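Local coordinates for HTH cro/C1-type domain-containing protein (Pseudomonas aeruginosa PAO1, PDB 7CSV) that acts as the antitoxin HigA, a dimeric helix-turn-helix regulator that recognises pseudopalindromic DNA motifs, at residues N42-R46 with E47-I51; Q68-M71 with N72-S75; N86-Q89 with I90-E93. All blocks are in the same frame, centred on the assembly; numbering follows the deposited sequence.

Overall arrangement
One short-range principle, side chains close in sequence meeting along a helix or round its end, appears here in three settings. Interaction 1 closes helix 38-45 and turns the chain towards helix 53-63; it is part charged surface, part isoleucine core. Interactions 2 and 3 both belong to helix 67-93, their centres about 24 Å apart. Interaction 2 lies nearest the centre of the chain, and its aromatic and aliphatic groups pack there while Gln68 and Ser75 bond to the second subunit. Interaction 3, far out on the same helix, is mainly polar and also meets that subunit. Gln74 joins interaction 2 to Ile51 of interaction 1.

Interaction 1. Residues N42-R46 with E47-I51; sequences NDIVR and EQRGI
Two guanidinium groups frame the turn that follows helix 38-45. At the edge of the Arg49 guanidinium, somewhat out of its plane, lies the carboxylate of Asp43: NH1 of Arg49 donates to OD2 of Asp43 at 2.8 Å, a salt bridge in which OD2 uses its anti lone pair. The two flat groups are turned only 27° from each other, but the N-H points rather obliquely at the oxygen. Over one face of the Arg46 guanidinium sits CG of Gln48. The Gln48 chain bends at chi2 (-63°) and curls back, which brings NE2 to the carbonyl O of Arg46 at 3.1 Å; the bond is fairly straight and in the amide plane, though it meets the carbonyl from above.

Next to the salt bridge the packing is apolar. CG1 of Ile44 touches the aliphatic CD of Arg49 at 3.9 Å, and its other branch, CG2, meets CD1 of Ile51 at 3.6 Å, the two side chains crossing at about a right angle. Met55, Ala56 and Leu59 of helix 53-63 continue this core. Glu47 reaches instead to helix 11-23, where its OE2 forms a salt bridge with Arg16.

The backbone makes the reversal possible. Glu47 has positive phi (64°), and two bonds run back into the last helical turn: N of Gln48 to O of Asp43 at 2.8 Å, and N of Glu47 to O of Ile44 at 2.9 Å. This is a Schellman motif, here ending a helix within the helix-turn-helix domain of a Cro/C1-type protein.

Interaction 2. Residues Q68-M71 with N72-S75; sequences QFWM and NLQS
Leu73 meets Phe69 and Trp70 one helical turn away, at the start of helix 67-93, the long helix that follows the four shorter ones of this Cro/C1-type helix-turn-helix protein. The apolar contacts come first. CD1 of Leu73 makes a CH-pi contact with Phe69, 4.2 Å from the ring centroid and off-centre; its nearest ring atom is CE2, at 3.8 Å. The same methyl reaches CE3 of Trp70 at 4.1 Å, and the Leu73 and Trp70 side chains lie side by side, pointing the same way. Phe69 sets its CG anti to the backbone N (chi1 170°), and its CD2 comes over one face of the indole, 3.6 Å above the plane and towards the rim. Phe19 and Leu15 of helix 11-23, with Ala56 and Leu59 of helix 53-63, also pack on these rings.

Backbone hydrogen bonds are the regular i to i+4 set: the N-H groups of Asn72, Leu73, Gln74 and Ser75 donate to the carbonyl O of Gln68, Phe69, Trp70 and Met71 respectively. The shortest, from N of Asn72 to O of Gln68, is 2.7 Å.

Side-chain polar bonds run beyond this turn. Gln68 pairs with Glu76 and Ser75 of the second subunit, and the reciprocal bond from Ser75 runs to Gln68 of that subunit, so this turn helps form the dimer interface. Gln74 faces another way: its CG is anti to the backbone N (chi1 178°), and the chain then bends at chi2, carrying the amide to the backbone of the 47-51 loop. There OE1 of Gln74 accepts a probable hydrogen bond from N of Ile51 at 2.8 Å.

Interaction 3. Residues N86-Q89 with I90-E93; sequences NGKQ and IEHE
OE1 of Glu93 receives the shortest polar bond of this helix end, 2.7 Å from NE2 of Gln89, one turn earlier. The N-H points almost straight at the oxygen, at 169°, and OE1 lies close to the amide plane of Gln89. The carboxylate is not met in the same way: NE2 approaches from above its plane, and the two flat groups are turned 66° apart as the side chains cross at about a right angle. Two torsions explain the meeting. The Gln89 chain, its CG anti to the backbone N, bends at chi2 and runs on towards the C-terminal end, while Glu93 places CG between its backbone N and carbonyl carbon (chi1 66°), with CG only 3.2 Å from O of Gln89. The other oxygen, OE2, is engaged in a salt bridge with Arg58 of the second subunit.

NE2 of Gln89 also lies at the edge of the His92 ring, in its plane, 4.0 Å from CD2. On another side of the helix, Ile90 turns CG1 and CD1 over the carbonyl O of Asn86, and its CD1 comes 4.2 Å from CB of Asn86. Ile90 packs on Asp54 of the second subunit. Glu91 extends beyond CG past the carbonyl of Gly87; its OE1 is held by the hydroxyl of Tyr83, and NZ of Lys88 stays 4.8 Å from that oxygen, near enough for a probable weak attraction, though not in contact.

The backbone bonds from N of Ile90 to O of Asn86 and from N of Glu91 to O of Gly87 join successive turns. Chemically, the Glu93 carboxylate is shared: an amide of its own helix grips one oxygen and an arginine of the partner subunit the other. Such double engagement probably favours its ionised form and ties the end of helix 67-93 to the dimer partner.

Interaction 1. Residues N42-R46 with E47-I51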
loop_
_atom_site.group_PDB
_atom_site.type_symbol
_atom_site.label_atom_id
_atom_site.label_comp_id
_atom_site.label_asym_id
_atom_site.label_seq_id
_atom_site.Cartn_x
_atom_site.Cartn_y
_atom_site.Cartn_z
ATOM N N ASN A 42 -1.220 -17.345 -9.175
ATOM C CA ASN A 42 -1.410 -17.210 -10.615
ATOM C C ASN A 42 -1.959 -15.833 -10.970
ATOM O O ASN A 42 -1.499 -15.208 -11.932
ATOM C CB ASN A 42 -2.355 -18.292 -11.138
ATOM C CG ASN A 42 -1.672 -19.649 -11.306
ATOM O OD1 ASN A 42 -0.446 -19.752 -11.331
ATOM N ND2 ASN A 42 -2.477 -20.694 -11.436
ATOM N N ASP A 43 -2.950 -15.352 -10.211
ATOM C CA ASP A 43 -3.532 -14.040 -10.494
ATOM C C ASP A 43 -2.484 -12.932 -10.390
ATOM O O ASP A 43 -2.469 -12.002 -11.202
ATOM C CB ASP A 43 -4.693 -13.755 -9.541
ATOM C CG ASP A 43 -5.898 -14.655 -9.772
ATOM O OD1 ASP A 43 -6.031 -15.222 -10.871
ATOM O OD2 ASP A 43 -6.726 -14.772 -8.845
ATOM N N ILE A 44 -1.601 -13.009 -9.390
ATOM C CA ILE A 44 -0.607 -11.955 -9.191
ATOM C C ILE A 44 0.395 -11.932 -10.343
ATOM O O ILE A 44 0.708 -10.871 -10.887
ATOM C CB ILE A 44 0.101 -12.130 -7.834
ATOM C CG1 ILE A 44 -0.873 -11.848 -6.691
ATOM C CG2 ILE A 44 1.339 -11.221 -7.758
ATOM C CD1 ILE A 44 -0.475 -12.541 -5.366
ATOM N N VAL A 45 0.929 -13.096 -10.723
ATOM C CA VAL A 45 1.935 -13.099 -11.779
ATOM C C VAL A 45 1.316 -12.746 -13.120
ATOM O O VAL A 45 2.019 -12.258 -14.007
ATOM C CB VAL A 45 2.671 -14.447 -11.872
ATOM C CG1 VAL A 45 3.303 -14.800 -10.529
ATOM C CG2 VAL A 45 1.741 -15.540 -12.348
ATOM N N ARG A 46 0.021 -12.989 -13.288
ATOM C CA ARG A 46 -0.705 -12.559 -14.478
ATOM C C ARG A 46 -1.127 -11.100 -14.404
ATOM O O ARG A 46 -1.774 -10.610 -15.344
ATOM C CB ARG A 46 -1.939 -13.434 -14.676
ATOM C CG ARG A 46 -1.642 -14.862 -15.107
ATOM C CD ARG A 46 -1.499 -14.950 -16.617
ATOM N NE ARG A 46 -2.791 -15.092 -17.282
ATOM C CZ ARG A 46 -3.476 -14.088 -17.822
ATOM N NH1 ARG A 46 -4.647 -14.329 -18.403
ATOM N NH2 ARG A 46 -3.001 -12.848 -17.782
ATOM N N GLU A 47 -0.789 -10.408 -13.308
ATOM C CA GLU A 47 -1.110 -8.990 -13.128
ATOM C C GLU A 47 -2.623 -8.754 -13.066
ATOM O O GLU A 47 -3.125 -7.711 -13.499
ATOM C CB GLU A 47 -0.431 -8.144 -14.215
ATOM C CG GLU A 47 1.044 -8.527 -14.365
ATOM C CD GLU A 47 1.860 -7.576 -15.217
ATOM O OE1 GLU A 47 1.377 -6.470 -15.542
ATOM O OE2 GLU A 47 2.996 -7.953 -15.571
ATOM N N GLN A 48 -3.345 -9.720 -12.494
ATOM C CA GLN A 48 -4.793 -9.686 -12.337
ATOM C C GLN A 48 -5.210 -9.567 -10.882
ATOM O O GLN A 48 -6.401 -9.682 -10.576
ATOM C CB GLN A 48 -5.431 -10.947 -12.930
ATOM C CG GLN A 48 -5.034 -11.214 -14.346
ATOM C CD GLN A 48 -5.507 -10.104 -15.269
ATOM O OE1 GLN A 48 -6.688 -9.769 -15.288
ATOM N NE2 GLN A 48 -4.583 -9.513 -16.014
ATOM N N ARG A 49 -4.258 -9.357 -9.982
ATOM C CA ARG A 49 -4.568 -9.223 -8.570
ATOM C C ARG A 49 -3.381 -8.549 -7.905
ATOM O O ARG A 49 -2.237 -8.788 -8.297
ATOM C CB ARG A 49 -4.851 -10.588 -7.934
ATOM C CG ARG A 49 -5.048 -10.552 -6.438
ATOM C CD ARG A 49 -4.693 -11.884 -5.796
ATOM N NE ARG A 49 -5.561 -12.975 -6.232
ATOM C CZ ARG A 49 -6.798 -13.172 -5.783
ATOM N NH1 ARG A 49 -7.510 -14.195 -6.230
ATOM N NH2 ARG A 49 -7.326 -12.343 -4.891
ATOM N N GLY A 50 -3.657 -7.692 -6.923
ATOM C CA GLY A 50 -2.583 -7.063 -6.177
ATOM C C GLY A 50 -2.086 -7.909 -5.015
ATOM O O GLY A 50 -2.640 -8.965 -4.689
ATOM N N ILE A 51 -1.011 -7.424 -4.394
ATOM C CA ILE A 51 -0.439 -8.037 -3.196
ATOM C C ILE A 51 -1.194 -7.528 -1.980
ATOM O O ILE A 51 -1.172 -6.328 -1.681
ATOM C CB ILE A 51 1.053 -7.703 -3.059
ATOM C CG1 ILE A 51 1.812 -8.009 -4.341
ATOM C CG2 ILE A 51 1.661 -8.447 -1.865
ATOM C CD1 ILE A 51 1.765 -9.414 -4.704
#

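Interaction 2. Residues Q68-M71 with N72-S75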
loop_
_atom_site.group_PDB
_atom_site.type_symbol
_atom_site.label_atom_id
_atom_site.label_comp_id
_atom_site.label_asym_id
_atom_site.label_seq_id
_atom_site.Cartn_x
_atom_site.Cartn_y
_atom_site.Cartn_z
ATOM N N GLN A 68 7.240 -5.035 3.722
ATOM C CA GLN A 68 7.065 -3.710 3.138
ATOM C C GLN A 68 7.629 -3.625 1.729
ATOM O O GLN A 68 7.135 -2.833 0.923
ATOM C CB GLN A 68 7.715 -2.658 4.030
ATOM C CG GLN A 68 6.867 -2.295 5.233
ATOM C CD GLN A 68 5.808 -1.242 4.925
ATOM O OE1 GLN A 68 5.332 -1.108 3.789
ATOM N NE2 GLN A 68 5.441 -0.487 5.938
ATOM N N PHE A 69 8.682 -4.390 1.430
ATOM C CA PHE A 69 9.209 -4.429 0.067
ATOM C C PHE A 69 8.089 -4.688 -0.929
ATOM O O PHE A 69 7.939 -3.962 -1.920
ATOM C CB PHE A 69 10.294 -5.508 -0.049
ATOM C CG PHE A 69 10.743 -5.787 -1.470
ATOM C CD1 PHE A 69 11.668 -4.955 -2.104
ATOM C CD2 PHE A 69 10.248 -6.879 -2.165
ATOM C CE1 PHE A 69 12.085 -5.221 -3.414
ATOM C CE2 PHE A 69 10.657 -7.158 -3.467
ATOM C CZ PHE A 69 11.579 -6.330 -4.091
ATOM N N TRP A 70 7.263 -5.703 -0.651
ATOM C CA TRP A 70 6.167 -6.045 -1.550
ATOM C C TRP A 70 5.052 -5.021 -1.489
ATOM O O TRP A 70 4.451 -4.703 -2.518
ATOM C CB TRP A 70 5.632 -7.433 -1.212
ATOM C CG TRP A 70 6.684 -8.444 -1.429
ATOM C CD1 TRP A 70 7.497 -8.989 -0.486
ATOM C CD2 TRP A 70 7.097 -8.978 -2.683
ATOM N NE1 TRP A 70 8.373 -9.866 -1.071
ATOM C CE2 TRP A 70 8.154 -9.881 -2.420
ATOM C CE3 TRP A 70 6.665 -8.804 -3.998
ATOM C CZ2 TRP A 70 8.791 -10.602 -3.430
ATOM C CZ3 TRP A 70 7.302 -9.520 -5.005
ATOM C CH2 TRP A 70 8.347 -10.413 -4.712
ATOM N N MET A 71 4.748 -4.504 -0.297
ATOM C CA MET A 71 3.676 -3.522 -0.206
ATOM C C MET A 71 4.083 -2.224 -0.873
ATOM O O MET A 71 3.221 -1.506 -1.388
ATOM C CB MET A 71 3.290 -3.257 1.241
ATOM C CG MET A 71 2.639 -4.461 1.906
ATOM S SD MET A 71 1.111 -5.035 1.159
ATOM C CE MET A 71 -0.032 -3.814 1.817
ATOM N N ASN A 72 5.380 -1.905 -0.857
ATOM C CA ASN A 72 5.845 -0.697 -1.538
ATOM C C ASN A 72 5.714 -0.841 -3.048
ATOM O O ASN A 72 5.352 0.118 -3.741
ATOM C CB ASN A 72 7.298 -0.391 -1.151
ATOM C CG ASN A 72 7.448 0.107 0.290
ATOM O OD1 ASN A 72 6.476 0.531 0.930
ATOM N ND2 ASN A 72 8.680 0.064 0.798
ATOM N N LEU A 73 5.993 -2.038 -3.583
ATOM C CA LEU A 73 5.765 -2.259 -5.010
ATOM C C LEU A 73 4.287 -2.140 -5.340
ATOM O O LEU A 73 3.908 -1.560 -6.367
ATOM C CB LEU A 73 6.281 -3.635 -5.425
ATOM C CG LEU A 73 7.783 -3.872 -5.297
ATOM C CD1 LEU A 73 8.110 -5.318 -5.646
ATOM C CD2 LEU A 73 8.540 -2.900 -6.197
ATOM N N GLN A 74 3.436 -2.673 -4.465
ATOM C CA GLN A 74 1.999 -2.595 -4.684
ATOM C C GLN A 74 1.515 -1.153 -4.645
ATOM O O GLN A 74 0.717 -0.734 -5.493
ATOM C CB GLN A 74 1.269 -3.435 -3.634
ATOM C CG GLN A 74 -0.254 -3.359 -3.764
ATOM C CD GLN A 74 -0.744 -3.936 -5.061
ATOM O OE1 GLN A 74 -0.244 -4.961 -5.529
ATOM N NE2 GLN A 74 -1.724 -3.273 -5.676
ATOM N N SER A 75 1.976 -0.381 -3.663
ATOM C CA SER A 75 1.522 1.000 -3.569
ATOM C C SER A 75 1.961 1.799 -4.787
ATOM O O SER A 75 1.203 2.640 -5.294
ATOM C CB SER A 75 2.040 1.644 -2.291
ATOM O OG SER A 75 3.440 1.740 -2.305
#

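Interaction 3. Residues N86-Q89 with I90-E93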
loop_
_atom_site.group_PDB
_atom_site.type_symbol
_atom_site.label_atom_id
_atom_site.label_comp_id
_atom_site.label_asym_id
_atom_site.label_seq_id
_atom_site.Cartn_x
_atom_site.Cartn_y
_atom_site.Cartn_z
ATOM N N ASN A 86 -7.044 9.695 -12.495
ATOM C CA ASN A 86 -7.623 10.897 -11.888
ATOM C C ASN A 86 -6.602 11.953 -11.481
ATOM O O ASN A 86 -7.007 13.010 -10.965
ATOM C CB ASN A 86 -8.453 10.525 -10.650
ATOM C CG ASN A 86 -9.458 9.420 -10.923
ATOM O OD1 ASN A 86 -10.017 9.330 -12.011
ATOM N ND2 ASN A 86 -9.656 8.546 -9.940
ATOM N N GLY A 87 -5.306 11.711 -11.710
ATOM C CA GLY A 87 -4.276 12.601 -11.195
ATOM C C GLY A 87 -4.334 13.999 -11.784
ATOM O O GLY A 87 -4.140 14.986 -11.075
ATOM N N LYS A 88 -4.586 14.108 -13.086
ATOM C CA LYS A 88 -4.654 15.443 -13.682
ATOM C C LYS A 88 -5.830 16.239 -13.133
ATOM O O LYS A 88 -5.695 17.443 -12.865
ATOM C CB LYS A 88 -4.736 15.344 -15.199
ATOM C CG LYS A 88 -3.546 14.644 -15.816
ATOM C CD LYS A 88 -2.255 15.366 -15.507
ATOM C CE LYS A 88 -1.082 14.632 -16.141
ATOM N NZ LYS A 88 0.096 15.527 -16.319
ATOM N N GLN A 89 -6.993 15.599 -12.984
ATOM C CA GLN A 89 -8.144 16.267 -12.380
ATOM C C GLN A 89 -7.866 16.645 -10.933
ATOM O O GLN A 89 -8.225 17.739 -10.489
ATOM C CB GLN A 89 -9.379 15.366 -12.458
ATOM C CG GLN A 89 -10.636 15.956 -11.801
ATOM C CD GLN A 89 -11.177 17.154 -12.556
ATOM O OE1 GLN A 89 -11.181 17.171 -13.787
ATOM N NE2 GLN A 89 -11.635 18.164 -11.823
ATOM N N ILE A 90 -7.232 15.742 -10.178
ATOM C CA ILE A 90 -6.906 16.033 -8.784
ATOM C C ILE A 90 -6.025 17.271 -8.696
ATOM O O ILE A 90 -6.264 18.170 -7.880
ATOM C CB ILE A 90 -6.232 14.814 -8.124
ATOM C CG1 ILE A 90 -7.269 13.734 -7.832
ATOM C CG2 ILE A 90 -5.528 15.227 -6.837
ATOM C CD1 ILE A 90 -6.658 12.387 -7.352
ATOM N N GLU A 91 -4.997 17.342 -9.539
ATOM C CA GLU A 91 -4.127 18.510 -9.525
ATOM C C GLU A 91 -4.855 19.755 -10.002
ATOM O O GLU A 91 -4.546 20.864 -9.545
ATOM C CB GLU A 91 -2.883 18.234 -10.367
ATOM C CG GLU A 91 -1.969 17.258 -9.655
ATOM C CD GLU A 91 -0.949 16.585 -10.545
ATOM O OE1 GLU A 91 -1.018 16.724 -11.782
ATOM O OE2 GLU A 91 -0.079 15.892 -9.980
ATOM N N HIS A 92 -5.835 19.586 -10.893
ATOM C CA HIS A 92 -6.626 20.714 -11.375
ATOM C C HIS A 92 -7.537 21.285 -10.296
ATOM O O HIS A 92 -7.788 22.497 -10.283
ATOM C CB HIS A 92 -7.438 20.272 -12.595
ATOM C CG HIS A 92 -8.368 21.317 -13.134
ATOM N ND1 HIS A 92 -7.926 22.449 -13.787
ATOM C CD2 HIS A 92 -9.720 21.380 -13.146
ATOM C CE1 HIS A 92 -8.967 23.172 -14.163
ATOM N NE2 HIS A 92 -10.067 22.546 -13.786
ATOM N N GLU A 93 -8.052 20.451 -9.394
ATOM C CA GLU A 93 -9.081 20.918 -8.478
ATOM C C GLU A 93 -8.605 21.148 -7.054
ATOM O O GLU A 93 -9.359 21.722 -6.265
ATOM C CB GLU A 93 -10.267 19.950 -8.456
ATOM C CG GLU A 93 -9.940 18.591 -7.879
ATOM C CD GLU A 93 -10.974 17.545 -8.236
ATOM O OE1 GLU A 93 -11.828 17.809 -9.109
ATOM O OE2 GLU A 93 -10.934 16.451 -7.647
#